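KLLA0E03807p (Kluyveromyces lactis, PDB 3SQI) binds DNA through its N-terminal part and, as Ndc10, serves as a platform for inner kinetochore assembly in budding yeast. Local coordinates at residues Leu349-Arg354 / Gly378-Asp383; Pro319-His324 / Val344-Leu349; Leu137-Asp142 / Asn250-Ile255; Gln111-Asn116 / Lys257-Pro262. All coordinates share one frame; numbering follows the deposited sequence.

Contact 1: residues Leu349-Arg354 / Gly378-Asp383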
loop_
_atom_site.group_PDB
_atom_site.type_symbol
_atom_site.label_atom_id
_atom_site.label_comp_id
_atom_site.label_asym_id
_atom_site.label_seq_id
_atom_site.Cartn_x
_atom_site.Cartn_y
_atom_site.Cartn_z
ATOM N N LEU A 349 5.058 13.081 13.440
ATOM C CA LEU A 349 6.007 14.188 13.242
ATOM C C LEU A 349 7.008 14.393 14.388
ATOM O O LEU A 349 8.193 14.609 14.141
ATOM C CB LEU A 349 5.274 15.501 12.949
ATOM C CG LEU A 349 6.003 16.379 11.937
ATOM C CD1 LEU A 349 6.400 15.542 10.736
ATOM C CD2 LEU A 349 5.135 17.552 11.522
ATOM N N PRO A 350 6.530 14.352 15.642
ATOM C CA PRO A 350 7.444 14.444 16.785
ATOM C C PRO A 350 8.606 13.465 16.669
ATOM O O PRO A 350 9.704 13.771 17.129
ATOM C CB PRO A 350 6.558 14.055 17.966
ATOM C CG PRO A 350 5.195 14.468 17.551
ATOM C CD PRO A 350 5.125 14.219 16.071
ATOM N N LEU A 351 8.368 12.301 16.068
ATOM C CA LEU A 351 9.427 11.311 15.883
ATOM C C LEU A 351 10.437 11.800 14.857
ATOM O O LEU A 351 11.633 11.868 15.135
ATOM C CB LEU A 351 8.855 9.973 15.434
ATOM C CG LEU A 351 9.871 8.834 15.508
ATOM C CD1 LEU A 351 10.257 8.582 16.964
ATOM C CD2 LEU A 351 9.335 7.561 14.848
ATOM N N LEU A 352 9.943 12.163 13.677
ATOM C CA LEU A 352 10.788 12.728 12.633
ATOM C C LEU A 352 11.635 13.871 13.173
ATOM O O LEU A 352 12.767 14.077 12.745
ATOM C CB LEU A 352 9.941 13.249 11.475
ATOM C CG LEU A 352 10.753 13.824 10.309
ATOM C CD1 LEU A 352 11.508 12.724 9.587
ATOM C CD2 LEU A 352 9.858 14.561 9.334
ATOM N N TYR A 353 11.074 14.622 14.108
ATOM C CA TYR A 353 11.747 15.798 14.649
ATOM C C TYR A 353 12.899 15.391 15.559
ATOM O O TYR A 353 13.927 16.070 15.626
ATOM C CB TYR A 353 10.737 16.657 15.410
ATOM C CG TYR A 353 11.304 17.919 16.008
ATOM C CD1 TYR A 353 11.671 18.988 15.201
ATOM C CD2 TYR A 353 11.455 18.051 17.382
ATOM C CE1 TYR A 353 12.182 20.146 15.746
ATOM C CE2 TYR A 353 11.964 19.209 17.935
ATOM C CZ TYR A 353 12.325 20.254 17.112
ATOM O OH TYR A 353 12.836 21.414 17.652
ATOM N N ARG A 354 12.716 14.269 16.246
ATOM C CA ARG A 354 13.702 13.748 17.185
ATOM C C ARG A 354 14.856 13.051 16.454
ATOM O O ARG A 354 15.960 12.934 16.984
ATOM C CB ARG A 354 13.016 12.796 18.173
ATOM C CG ARG A 354 13.946 12.030 19.104
ATOM C CD ARG A 354 14.326 12.826 20.342
ATOM N NE ARG A 354 14.721 11.941 21.436
ATOM C CZ ARG A 354 13.885 11.477 22.362
ATOM N NH1 ARG A 354 12.604 11.820 22.336
ATOM N NH2 ARG A 354 14.330 10.672 23.319
ATOM N N GLY A 378 6.764 17.301 22.914
ATOM C CA GLY A 378 5.998 16.610 23.932
ATOM C C GLY A 378 6.271 15.117 23.950
ATOM O O GLY A 378 7.343 14.663 23.543
ATOM N N THR A 379 5.301 14.348 24.432
ATOM C CA THR A 379 5.442 12.896 24.489
ATOM C C THR A 379 5.755 12.333 23.098
ATOM O O THR A 379 5.297 12.863 22.087
ATOM C CB THR A 379 4.170 12.223 25.057
ATOM O OG1 THR A 379 3.882 12.746 26.360
ATOM C CG2 THR A 379 4.363 10.718 25.156
ATOM N N LEU A 380 6.552 11.272 23.057
ATOM C CA LEU A 380 6.969 10.656 21.804
ATOM C C LEU A 380 5.939 9.616 21.334
ATOM O O LEU A 380 5.299 8.964 22.167
ATOM C CB LEU A 380 8.357 10.043 21.996
ATOM C CG LEU A 380 9.259 10.029 20.769
ATOM C CD1 LEU A 380 9.449 11.436 20.230
ATOM C CD2 LEU A 380 10.590 9.395 21.119
ATOM N N PRO A 381 5.760 9.466 20.006
ATOM C CA PRO A 381 4.702 8.547 19.565
ATOM C C PRO A 381 5.037 7.106 19.945
ATOM O O PRO A 381 4.140 6.319 20.273
ATOM C CB PRO A 381 4.718 8.707 18.044
ATOM C CG PRO A 381 6.144 9.027 17.750
ATOM C CD PRO A 381 6.561 9.953 18.871
ATOM N N LEU A 382 6.325 6.777 19.897
ATOM C CA LEU A 382 6.845 5.526 20.432
ATOM C C LEU A 382 8.261 5.791 20.912
ATOM O O LEU A 382 8.895 6.747 20.471
ATOM C CB LEU A 382 6.813 4.416 19.377
ATOM C CG LEU A 382 7.233 4.727 17.935
ATOM C CD1 LEU A 382 8.692 5.152 17.851
ATOM C CD2 LEU A 382 6.975 3.526 17.040
ATOM N N ASP A 383 8.747 4.951 21.817
ATOM C CA ASP A 383 10.075 5.126 22.393
ATOM C C ASP A 383 11.187 5.059 21.344
ATOM O O ASP A 383 11.107 4.294 20.379
ATOM C CB ASP A 383 10.324 4.084 23.486
ATOM C CG ASP A 383 10.196 2.660 22.976
ATOM O OD1 ASP A 383 9.201 1.984 23.319
ATOM O OD2 ASP A 383 11.086 2.222 22.218
#
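L351, on helix 332-355, meets P381 and L382 of the loop that follows helix 370-376, and its side chain can be followed outward against them. CB touches the proline at its CG, 3.7 Å away. A chi1 of -168°, which turns CG away from the backbone N, carries the branch on to L382, whose side chain it crosses at a slant. At the tip both methyls meet one partner: L351 CD1 and CD2 are each 3.9 Å from L382 CD1. L351 CD1 also lies 4.2 Å from L380 CG, so three consecutive loop residues touch this one leucine.

The preceding residue, P350, brings CB to 4.2 Å from P381 CD, while P350 O lies 3.9 Å from L380 CD1. R354 approaches L380 at about a right angle; its NH1 is 3.4 Å from L380 CD2, a nonpolar approach to the guanidinium. F195 also packs on L351, and F375 of helix 370-376 on P350.

The two segments bury 296 Å² with no hydrogen bond between them. Attachment of the 378-383 loop to this end of helix 332-355 therefore rests, within this contact, on apolar shape fitting, with R354 extending it at the more exposed edge.

Contact 2: residues Pro319-His324 / Val344-Leu349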
loop_
_atom_site.group_PDB
_atom_site.type_symbol
_atom_site.label_atom_id
_atom_site.label_comp_id
_atom_site.label_asym_id
_atom_site.label_seq_id
_atom_site.Cartn_x
_atom_site.Cartn_y
_atom_site.Cartn_z
ATOM N N PRO A 319 -6.251 7.612 14.198
ATOM C CA PRO A 319 -6.036 8.336 15.460
ATOM C C PRO A 319 -6.484 9.801 15.370
ATOM O O PRO A 319 -6.171 10.487 14.400
ATOM C CB PRO A 319 -4.519 8.249 15.653
ATOM C CG PRO A 319 -3.983 8.149 14.261
ATOM C CD PRO A 319 -4.984 7.318 13.505
ATOM N N GLN A 320 -7.212 10.281 16.370
ATOM C CA GLN A 320 -7.723 11.649 16.310
ATOM C C GLN A 320 -6.758 12.684 16.895
ATOM O O GLN A 320 -6.422 12.645 18.080
ATOM C CB GLN A 320 -9.110 11.747 16.957
ATOM C CG GLN A 320 -10.219 11.075 16.152
ATOM C CD GLN A 320 -10.243 11.514 14.690
ATOM O OE1 GLN A 320 -9.485 12.393 14.275
ATOM N NE2 GLN A 320 -11.118 10.892 13.904
ATOM N N VAL A 321 -6.319 13.607 16.044
ATOM C CA VAL A 321 -5.410 14.676 16.442
ATOM C C VAL A 321 -6.131 16.018 16.528
ATOM O O VAL A 321 -7.074 16.268 15.781
ATOM C CB VAL A 321 -4.283 14.827 15.436
ATOM C CG1 VAL A 321 -3.422 13.582 15.443
ATOM C CG2 VAL A 321 -4.861 15.115 14.049
ATOM N N HIS A 322 -5.698 16.880 17.441
ATOM C CA HIS A 322 -6.322 18.194 17.567
ATOM C C HIS A 322 -5.574 19.325 16.854
ATOM O O HIS A 322 -5.981 20.487 16.936
ATOM C CB HIS A 322 -6.593 18.536 19.035
ATOM C CG HIS A 322 -7.477 17.544 19.717
ATOM N ND1 HIS A 322 -7.114 16.228 19.898
ATOM C CD2 HIS A 322 -8.722 17.666 20.235
ATOM C CE1 HIS A 322 -8.090 15.583 20.510
ATOM N NE2 HIS A 322 -9.078 16.434 20.726
ATOM N N VAL A 323 -4.495 18.987 16.161
ATOM C CA VAL A 323 -3.689 19.974 15.453
ATOM C C VAL A 323 -3.847 19.861 13.942
ATOM O O VAL A 323 -3.765 18.766 13.383
ATOM C CB VAL A 323 -2.200 19.781 15.774
ATOM C CG1 VAL A 323 -1.340 20.543 14.783
ATOM C CG2 VAL A 323 -1.914 20.191 17.208
ATOM N N HIS A 324 -4.057 20.983 13.266
ATOM C CA HIS A 324 -4.228 20.922 11.820
ATOM C C HIS A 324 -3.130 21.623 11.028
ATOM O O HIS A 324 -3.068 22.849 10.964
ATOM C CB HIS A 324 -5.609 21.455 11.448
ATOM C CG HIS A 324 -6.717 20.772 12.180
ATOM N ND1 HIS A 324 -6.991 21.019 13.507
ATOM C CD2 HIS A 324 -7.595 19.817 11.787
ATOM C CE1 HIS A 324 -8.009 20.268 13.893
ATOM N NE2 HIS A 324 -8.390 19.528 12.866
ATOM N N VAL A 344 -1.942 11.140 10.117
ATOM C CA VAL A 344 -0.682 10.400 10.059
ATOM C C VAL A 344 0.494 11.339 10.310
ATOM O O VAL A 344 1.371 11.063 11.144
ATOM C CB VAL A 344 -0.470 9.678 8.723
ATOM C CG1 VAL A 344 0.723 8.741 8.832
ATOM C CG2 VAL A 344 -1.707 8.898 8.346
ATOM N N LEU A 345 0.495 12.456 9.589
ATOM C CA LEU A 345 1.577 13.429 9.667
ATOM C C LEU A 345 1.777 13.851 11.107
ATOM O O LEU A 345 2.863 13.707 11.662
ATOM C CB LEU A 345 1.245 14.659 8.826
ATOM C CG LEU A 345 2.371 15.664 8.591
ATOM C CD1 LEU A 345 3.359 15.135 7.545
ATOM C CD2 LEU A 345 1.803 17.016 8.157
ATOM N N VAL A 346 0.699 14.349 11.702
ATOM C CA VAL A 346 0.709 14.937 13.036
ATOM C C VAL A 346 0.990 13.887 14.095
ATOM O O VAL A 346 1.478 14.198 15.181
ATOM C CB VAL A 346 -0.647 15.620 13.348
ATOM C CG1 VAL A 346 -0.758 15.966 14.822
ATOM C CG2 VAL A 346 -0.828 16.866 12.490
ATOM N N THR A 347 0.682 12.636 13.773
ATOM C CA THR A 347 0.902 11.559 14.723
ATOM C C THR A 347 2.379 11.229 14.793
ATOM O O THR A 347 2.923 11.009 15.877
ATOM C CB THR A 347 0.133 10.285 14.334
ATOM O OG1 THR A 347 -1.272 10.566 14.267
ATOM C CG2 THR A 347 0.375 9.190 15.360
ATOM N N SER A 348 3.017 11.183 13.623
ATOM C CA SER A 348 4.399 10.715 13.529
ATOM C C SER A 348 5.471 11.818 13.464
ATOM O O SER A 348 6.664 11.521 13.447
ATOM C CB SER A 348 4.540 9.743 12.345
ATOM O OG SER A 348 3.594 8.676 12.427
ATOM N N LEU A 349 5.058 13.081 13.440
ATOM C CA LEU A 349 6.007 14.188 13.242
ATOM C C LEU A 349 7.008 14.393 14.388
ATOM O O LEU A 349 8.193 14.609 14.141
ATOM C CB LEU A 349 5.274 15.501 12.949
ATOM C CG LEU A 349 6.003 16.379 11.937
ATOM C CD1 LEU A 349 6.400 15.542 10.736
ATOM C CD2 LEU A 349 5.135 17.552 11.522
#
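V321 and V346 form the close-packed heart of this contact, V321 CG1 meeting V346 CG1 at 3.6 Å as the two side chains slant across each other. The same V346 methyl also comes within 4.2 Å of V323 CB. Its other methyl, CG2, lies 3.6 Å from V323 O. One valine of helix 332-355 thus meets both V321 and V323 of the loop 319-324, the second side chain more loosely.

Beside it T347 offers its hydroxyl to carbon: OG1 is 3.6 Å from P319 CG and 3.9 Å from V321 CG1. Neither is a polar partner, so this flank is van der Waals packing.

Only V346 is buried among the touching residues; P319, V321, V323 and T347 remain partly exposed, so the contact is shallow. The CB atoms of P319, V321 and V323 point to the helix, whereas those of Q320, H322 and H324 point away from it and their side chains are exposed.

No hydrogen bond joins the two segments, yet the loop backbone is tied to the preceding turn of the same helix. The chemistry implies a division of labour: valines supply the apolar fit, while S343 OG and N342 ND2 bond the carbonyls of P319 and V323.

Contact 3: residues Leu137-Asp142 / Asn250-Ile255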
loop_
_atom_site.group_PDB
_atom_site.type_symbol
_atom_site.label_atom_id
_atom_site.label_comp_id
_atom_site.label_asym_id
_atom_site.label_seq_id
_atom_site.Cartn_x
_atom_site.Cartn_y
_atom_site.Cartn_z
ATOM N N LEU A 137 11.792 12.860 -1.177
ATOM C CA LEU A 137 10.474 12.353 -0.806
ATOM C C LEU A 137 9.622 11.937 -2.007
ATOM O O LEU A 137 8.850 10.989 -1.920
ATOM C CB LEU A 137 9.728 13.346 0.081
ATOM C CG LEU A 137 10.270 13.350 1.508
ATOM C CD1 LEU A 137 9.296 14.027 2.441
ATOM C CD2 LEU A 137 10.531 11.925 1.956
ATOM N N LYS A 138 9.762 12.638 -3.123
ATOM C CA LYS A 138 8.993 12.299 -4.309
ATOM C C LYS A 138 9.352 10.876 -4.726
ATOM O O LYS A 138 8.481 9.985 -4.830
ATOM C CB LYS A 138 9.299 13.288 -5.433
ATOM C CG LYS A 138 8.216 13.387 -6.491
ATOM C CD LYS A 138 8.436 14.580 -7.411
ATOM C CE LYS A 138 8.869 15.808 -6.634
ATOM N NZ LYS A 138 10.326 16.079 -6.827
ATOM N N LEU A 139 10.649 10.657 -4.937
ATOM C CA LEU A 139 11.098 9.318 -5.285
ATOM C C LEU A 139 10.602 8.328 -4.241
ATOM O O LEU A 139 9.915 7.362 -4.564
ATOM C CB LEU A 139 12.621 9.246 -5.378
ATOM C CG LEU A 139 13.147 7.934 -5.964
ATOM C CD1 LEU A 139 12.732 7.805 -7.423
ATOM C CD2 LEU A 139 14.656 7.830 -5.833
ATOM N N LEU A 140 10.931 8.590 -2.981
ATOM C CA LEU A 140 10.619 7.654 -1.912
ATOM C C LEU A 140 9.153 7.253 -1.918
ATOM O O LEU A 140 8.825 6.115 -1.625
ATOM C CB LEU A 140 10.987 8.234 -0.546
ATOM C CG LEU A 140 10.535 7.344 0.614
ATOM C CD1 LEU A 140 11.395 6.089 0.681
ATOM C CD2 LEU A 140 10.550 8.089 1.941
ATOM N N LEU A 141 8.264 8.190 -2.228
ATOM C CA LEU A 141 6.845 7.866 -2.269
ATOM C C LEU A 141 6.606 6.934 -3.436
ATOM O O LEU A 141 5.924 5.925 -3.291
ATOM C CB LEU A 141 5.967 9.107 -2.415
ATOM C CG LEU A 141 4.470 8.777 -2.381
ATOM C CD1 LEU A 141 3.999 8.695 -0.943
ATOM C CD2 LEU A 141 3.637 9.790 -3.152
ATOM N N ASP A 142 7.175 7.247 -4.594
ATOM C CA ASP A 142 6.990 6.323 -5.716
ATOM C C ASP A 142 7.453 4.888 -5.394
ATOM O O ASP A 142 6.750 3.912 -5.676
ATOM C CB ASP A 142 7.684 6.822 -6.969
ATOM C CG ASP A 142 7.387 5.955 -8.160
ATOM O OD1 ASP A 142 8.236 5.107 -8.508
ATOM O OD2 ASP A 142 6.290 6.107 -8.736
ATOM N N ASN A 250 16.378 7.451 -13.967
ATOM C CA ASN A 250 17.665 7.996 -13.551
ATOM C C ASN A 250 17.741 8.120 -12.045
ATOM O O ASN A 250 18.719 7.703 -11.424
ATOM C CB ASN A 250 17.903 9.363 -14.189
ATOM C CG ASN A 250 18.000 9.290 -15.696
ATOM O OD1 ASN A 250 18.531 8.324 -16.249
ATOM N ND2 ASN A 250 17.475 10.304 -16.372
ATOM N N TRP A 251 16.695 8.693 -11.458
ATOM C CA TRP A 251 16.668 8.909 -10.017
ATOM C C TRP A 251 16.939 7.621 -9.237
ATOM O O TRP A 251 17.636 7.638 -8.220
ATOM C CB TRP A 251 15.335 9.526 -9.584
ATOM C CG TRP A 251 15.118 10.906 -10.128
ATOM C CD1 TRP A 251 15.588 11.404 -11.307
ATOM C CD2 TRP A 251 14.386 11.972 -9.507
ATOM N NE1 TRP A 251 15.191 12.708 -11.463
ATOM C CE2 TRP A 251 14.454 13.082 -10.372
ATOM C CE3 TRP A 251 13.683 12.093 -8.306
ATOM C CZ2 TRP A 251 13.845 14.300 -10.073
ATOM C CZ3 TRP A 251 13.080 13.305 -8.011
ATOM C CH2 TRP A 251 13.164 14.391 -8.891
ATOM N N TYR A 252 16.393 6.511 -9.731
ATOM C CA TYR A 252 16.439 5.230 -9.030
ATOM C C TYR A 252 17.824 4.614 -8.832
ATOM O O TYR A 252 18.235 4.380 -7.697
ATOM C CB TYR A 252 15.517 4.222 -9.713
ATOM C CG TYR A 252 14.233 3.974 -8.961
ATOM C CD1 TYR A 252 14.209 3.144 -7.849
ATOM C CD2 TYR A 252 13.042 4.563 -9.366
ATOM C CE1 TYR A 252 13.035 2.909 -7.156
ATOM C CE2 TYR A 252 11.862 4.335 -8.680
ATOM C CZ TYR A 252 11.863 3.506 -7.576
ATOM O OH TYR A 252 10.691 3.277 -6.891
ATOM N N PRO A 253 18.548 4.338 -9.930
ATOM C CA PRO A 253 19.854 3.708 -9.717
ATOM C C PRO A 253 20.712 4.608 -8.848
ATOM O O PRO A 253 21.504 4.123 -8.040
ATOM C CB PRO A 253 20.436 3.614 -11.128
ATOM C CG PRO A 253 19.664 4.590 -11.943
ATOM C CD PRO A 253 18.293 4.607 -11.355
ATOM N N THR A 254 20.528 5.915 -9.010
ATOM C CA THR A 254 21.273 6.909 -8.250
ATOM C C THR A 254 21.185 6.618 -6.755
ATOM O O THR A 254 22.185 6.683 -6.040
ATOM C CB THR A 254 20.751 8.341 -8.521
ATOM O OG1 THR A 254 20.586 8.541 -9.930
ATOM C CG2 THR A 254 21.729 9.370 -7.989
ATOM N N ILE A 255 19.988 6.292 -6.285
ATOM C CA ILE A 255 19.786 6.010 -4.869
ATOM C C ILE A 255 20.239 4.606 -4.473
ATOM O O ILE A 255 20.888 4.432 -3.442
ATOM C CB ILE A 255 18.317 6.214 -4.448
ATOM C CG1 ILE A 255 18.184 6.074 -2.934
ATOM C CG2 ILE A 255 17.411 5.225 -5.157
ATOM C CD1 ILE A 255 19.085 7.009 -2.155
#
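L139 is the apolar centre, reaching from helix 133-149 between W251 and Y252 of helix 245-259. Its chi1 of -170° swings CG to the far side from the backbone N and directs both methyls at the second helix. L139 CD1 touches W251 CB at 3.8 Å and Y252 CE2 also at 3.8 Å. The same methyl makes an off-centre CH-pi contact, 4.2 Å from the Y252 ring centroid and 29° off the ring normal. The segment axes approach to 10.8 Å at a crossing angle of -92°, so these two helical segments run nearly perpendicular and the contact is concentrated around this leucine.

Farther out, K138 brings its NZ to 3.9 Å from W251 CH2. It comes at the indole edge, near the ring plane, which excludes a cation-pi geometry over the face; NZ also makes a long, weak ion pair with D135 OD1. H129 and F130 meet the same indole.

At the opposite flank D142 meets Y252 at about a right angle. Y252 OH donates a weak, 3.5 Å hydrogen bond to D142 OD1, which lies in the ring plane at its edge. The carboxylate has stronger partners: R156 forms a salt bridge with OD1, and Y242 OH bonds OD2.

The chemistry is that of an apolar leucine centre flanked by a buried carboxylate held mainly by R156 and Y242, on a helix pair whose W251 packs on a phosphate of the bound DNA.

Contact 4: residues Gln111-Asn116 / Lys257-Pro262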
loop_
_atom_site.group_PDB
_atom_site.type_symbol
_atom_site.label_atom_id
_atom_site.label_comp_id
_atom_site.label_asym_id
_atom_site.label_seq_id
_atom_site.Cartn_x
_atom_site.Cartn_y
_atom_site.Cartn_z
ATOM N N GLN A 111 13.446 -0.852 4.097
ATOM C CA GLN A 111 14.076 -0.198 5.242
ATOM C C GLN A 111 15.342 0.516 4.817
ATOM O O GLN A 111 15.414 1.749 4.838
ATOM C CB GLN A 111 14.436 -1.218 6.321
ATOM C CG GLN A 111 13.272 -2.024 6.881
ATOM C CD GLN A 111 13.722 -2.974 7.981
ATOM O OE1 GLN A 111 14.915 -3.099 8.257
ATOM N NE2 GLN A 111 12.768 -3.644 8.613
ATOM N N LYS A 112 16.326 -0.256 4.376
ATOM C CA LYS A 112 17.615 0.325 4.016
ATOM C C LYS A 112 17.473 1.589 3.178
ATOM O O LYS A 112 18.197 2.551 3.403
ATOM C CB LYS A 112 18.503 -0.694 3.302
ATOM C CG LYS A 112 19.720 -0.079 2.635
ATOM C CD LYS A 112 20.797 0.249 3.647
ATOM C CE LYS A 112 22.070 0.716 2.967
ATOM N NZ LYS A 112 22.555 -0.295 1.993
ATOM N N ILE A 113 16.523 1.608 2.250
ATOM C CA ILE A 113 16.306 2.808 1.459
ATOM C C ILE A 113 15.587 3.903 2.257
ATOM O O ILE A 113 16.097 5.021 2.403
ATOM C CB ILE A 113 15.526 2.550 0.156
ATOM C CG1 ILE A 113 16.420 1.896 -0.898
ATOM C CG2 ILE A 113 14.995 3.863 -0.386
ATOM C CD1 ILE A 113 16.244 2.462 -2.318
ATOM N N SER A 114 14.380 3.583 2.724
ATOM C CA SER A 114 13.439 4.615 3.139
ATOM C C SER A 114 14.207 5.592 4.017
ATOM O O SER A 114 14.349 6.776 3.699
ATOM C CB SER A 114 12.269 4.010 3.888
ATOM O OG SER A 114 11.708 2.931 3.185
ATOM N N ILE A 115 14.817 5.042 5.055
ATOM C CA ILE A 115 15.627 5.811 6.004
ATOM C C ILE A 115 16.572 6.820 5.330
ATOM O O ILE A 115 16.483 8.033 5.557
ATOM C CB ILE A 115 16.431 4.858 6.902
ATOM C CG1 ILE A 115 17.067 5.589 8.077
ATOM C CG2 ILE A 115 17.455 4.061 6.105
ATOM C CD1 ILE A 115 18.089 4.752 8.786
ATOM N N ASN A 116 17.499 6.313 4.529
ATOM C CA ASN A 116 18.440 7.160 3.796
ATOM C C ASN A 116 17.768 8.277 2.993
ATOM O O ASN A 116 18.317 9.373 2.873
ATOM C CB ASN A 116 19.313 6.328 2.848
ATOM C CG ASN A 116 20.305 5.451 3.581
ATOM O OD1 ASN A 116 21.437 5.856 3.838
ATOM N ND2 ASN A 116 19.886 4.245 3.922
ATOM N N LYS A 257 22.528 2.942 -5.855
ATOM C CA LYS A 257 23.977 3.057 -5.786
ATOM C C LYS A 257 24.384 3.458 -4.370
ATOM O O LYS A 257 24.986 2.670 -3.639
ATOM C CB LYS A 257 24.497 4.084 -6.801
ATOM C CG LYS A 257 24.458 3.630 -8.263
ATOM C CD LYS A 257 25.015 4.711 -9.191
ATOM C CE LYS A 257 24.838 4.361 -10.668
ATOM N NZ LYS A 257 25.991 3.605 -11.243
ATOM N N TYR A 258 24.020 4.679 -3.988
ATOM C CA TYR A 258 24.368 5.251 -2.686
ATOM C C TYR A 258 23.984 4.327 -1.525
ATOM O O TYR A 258 24.632 4.332 -0.476
ATOM C CB TYR A 258 23.707 6.629 -2.554
ATOM C CG TYR A 258 23.797 7.313 -1.204
ATOM C CD1 TYR A 258 24.775 8.263 -0.943
ATOM C CD2 TYR A 258 22.864 7.051 -0.213
ATOM C CE1 TYR A 258 24.837 8.906 0.285
ATOM C CE2 TYR A 258 22.918 7.688 1.012
ATOM C CZ TYR A 258 23.903 8.611 1.258
ATOM O OH TYR A 258 23.944 9.237 2.482
ATOM N N CYS A 259 22.939 3.529 -1.715
ATOM C CA CYS A 259 22.533 2.560 -0.700
ATOM C C CYS A 259 23.285 1.242 -0.868
ATOM O O CYS A 259 23.234 0.370 -0.001
ATOM C CB CYS A 259 21.021 2.321 -0.745
ATOM S SG CYS A 259 20.064 3.803 -0.356
ATOM N N GLN A 260 23.957 1.090 -2.005
ATOM C CA GLN A 260 24.715 -0.120 -2.299
ATOM C C GLN A 260 23.830 -1.355 -2.364
ATOM O O GLN A 260 24.194 -2.408 -1.836
ATOM C CB GLN A 260 25.822 -0.332 -1.268
ATOM C CG GLN A 260 26.805 0.827 -1.176
ATOM C CD GLN A 260 27.934 0.560 -0.198
ATOM O OE1 GLN A 260 29.104 0.588 -0.567
ATOM N NE2 GLN A 260 27.586 0.309 1.056
ATOM N N LEU A 261 22.677 -1.228 -3.013
ATOM C CA LEU A 261 21.835 -2.382 -3.274
ATOM C C LEU A 261 21.747 -2.537 -4.783
ATOM O O LEU A 261 21.709 -1.539 -5.510
ATOM C CB LEU A 261 20.442 -2.166 -2.690
ATOM C CG LEU A 261 20.414 -1.950 -1.178
ATOM C CD1 LEU A 261 19.082 -1.355 -0.730
ATOM C CD2 LEU A 261 20.732 -3.252 -0.449
ATOM N N PRO A 262 21.713 -3.790 -5.265
ATOM C CA PRO A 262 21.648 -4.051 -6.708
ATOM C C PRO A 262 20.315 -3.583 -7.269
ATOM O O PRO A 262 19.291 -3.687 -6.587
ATOM C CB PRO A 262 21.767 -5.575 -6.796
ATOM C CG PRO A 262 21.282 -6.067 -5.473
ATOM C CD PRO A 262 21.730 -5.033 -4.477
#
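A Schellman motif ends helix 245-259, and Y258, C259 and L261 pack there on helix 107-118 through K112, I113 and N116. Q260 takes positive phi (62°), with two bonds back into the last turn. C259, just before Q260, and L261, just past it, both direct CB toward helix 107-118.

C259 SG sits between two side chains, 4.1 Å from I113 CG1 and 4.1 Å from N116 CB. L261 CD1 lies 3.7 Å from K112 CG and 4.2 Å from I113 CG1. The bend of K112 at chi2 (77°) follows a CG already in contact with L261 CD1, the two side chains crossing at a slant. The modelled position of the lysine's ammonium group, implausibly close to C259 O, is doubtful, so K112 is secure here only as an apolar partner.

At the other end N116 OD1 is 3.7 Å from Y258 CE2, with the amide and ring planes 82° apart. Both polar groups have hydrogen bonds with the chain near the modelled C-terminus: N116 OD1 with I395 N, ND2 with Q393 O, and Y258 OH with D396 OD2.

The contact buries 301 Å². I113 also touches F143 of helix 133-149 and F256 within helix 245-259, which places helix 107-118 against both of these helices, with the 393-396 chain passing along N116 and Y258.

In the fold
The four contacts fall into two pairs. Contacts 3 and 4, centres 10 Å apart, share helix 245-259 and touch through L140 with S114 and I255 with I113; helices 107-118 and 133-149, consecutive in the chain, both pack on it. Contact 3 is nested inside the loop closed by contact 4, and the pair lies close to the DNA. Both close before contact 2 opens, and contact 2 closes before contact 1 opens. Contacts 1 and 2, centres 11 Å apart, share L349 and lie more than 20 Å from the DNA. Between the pairs, centres are 24 to 28 Å apart without touching. A DNA-side helical cluster is thus accompanied by a helix later in the chain, 332-355, that receives one loop from before it and one from after it.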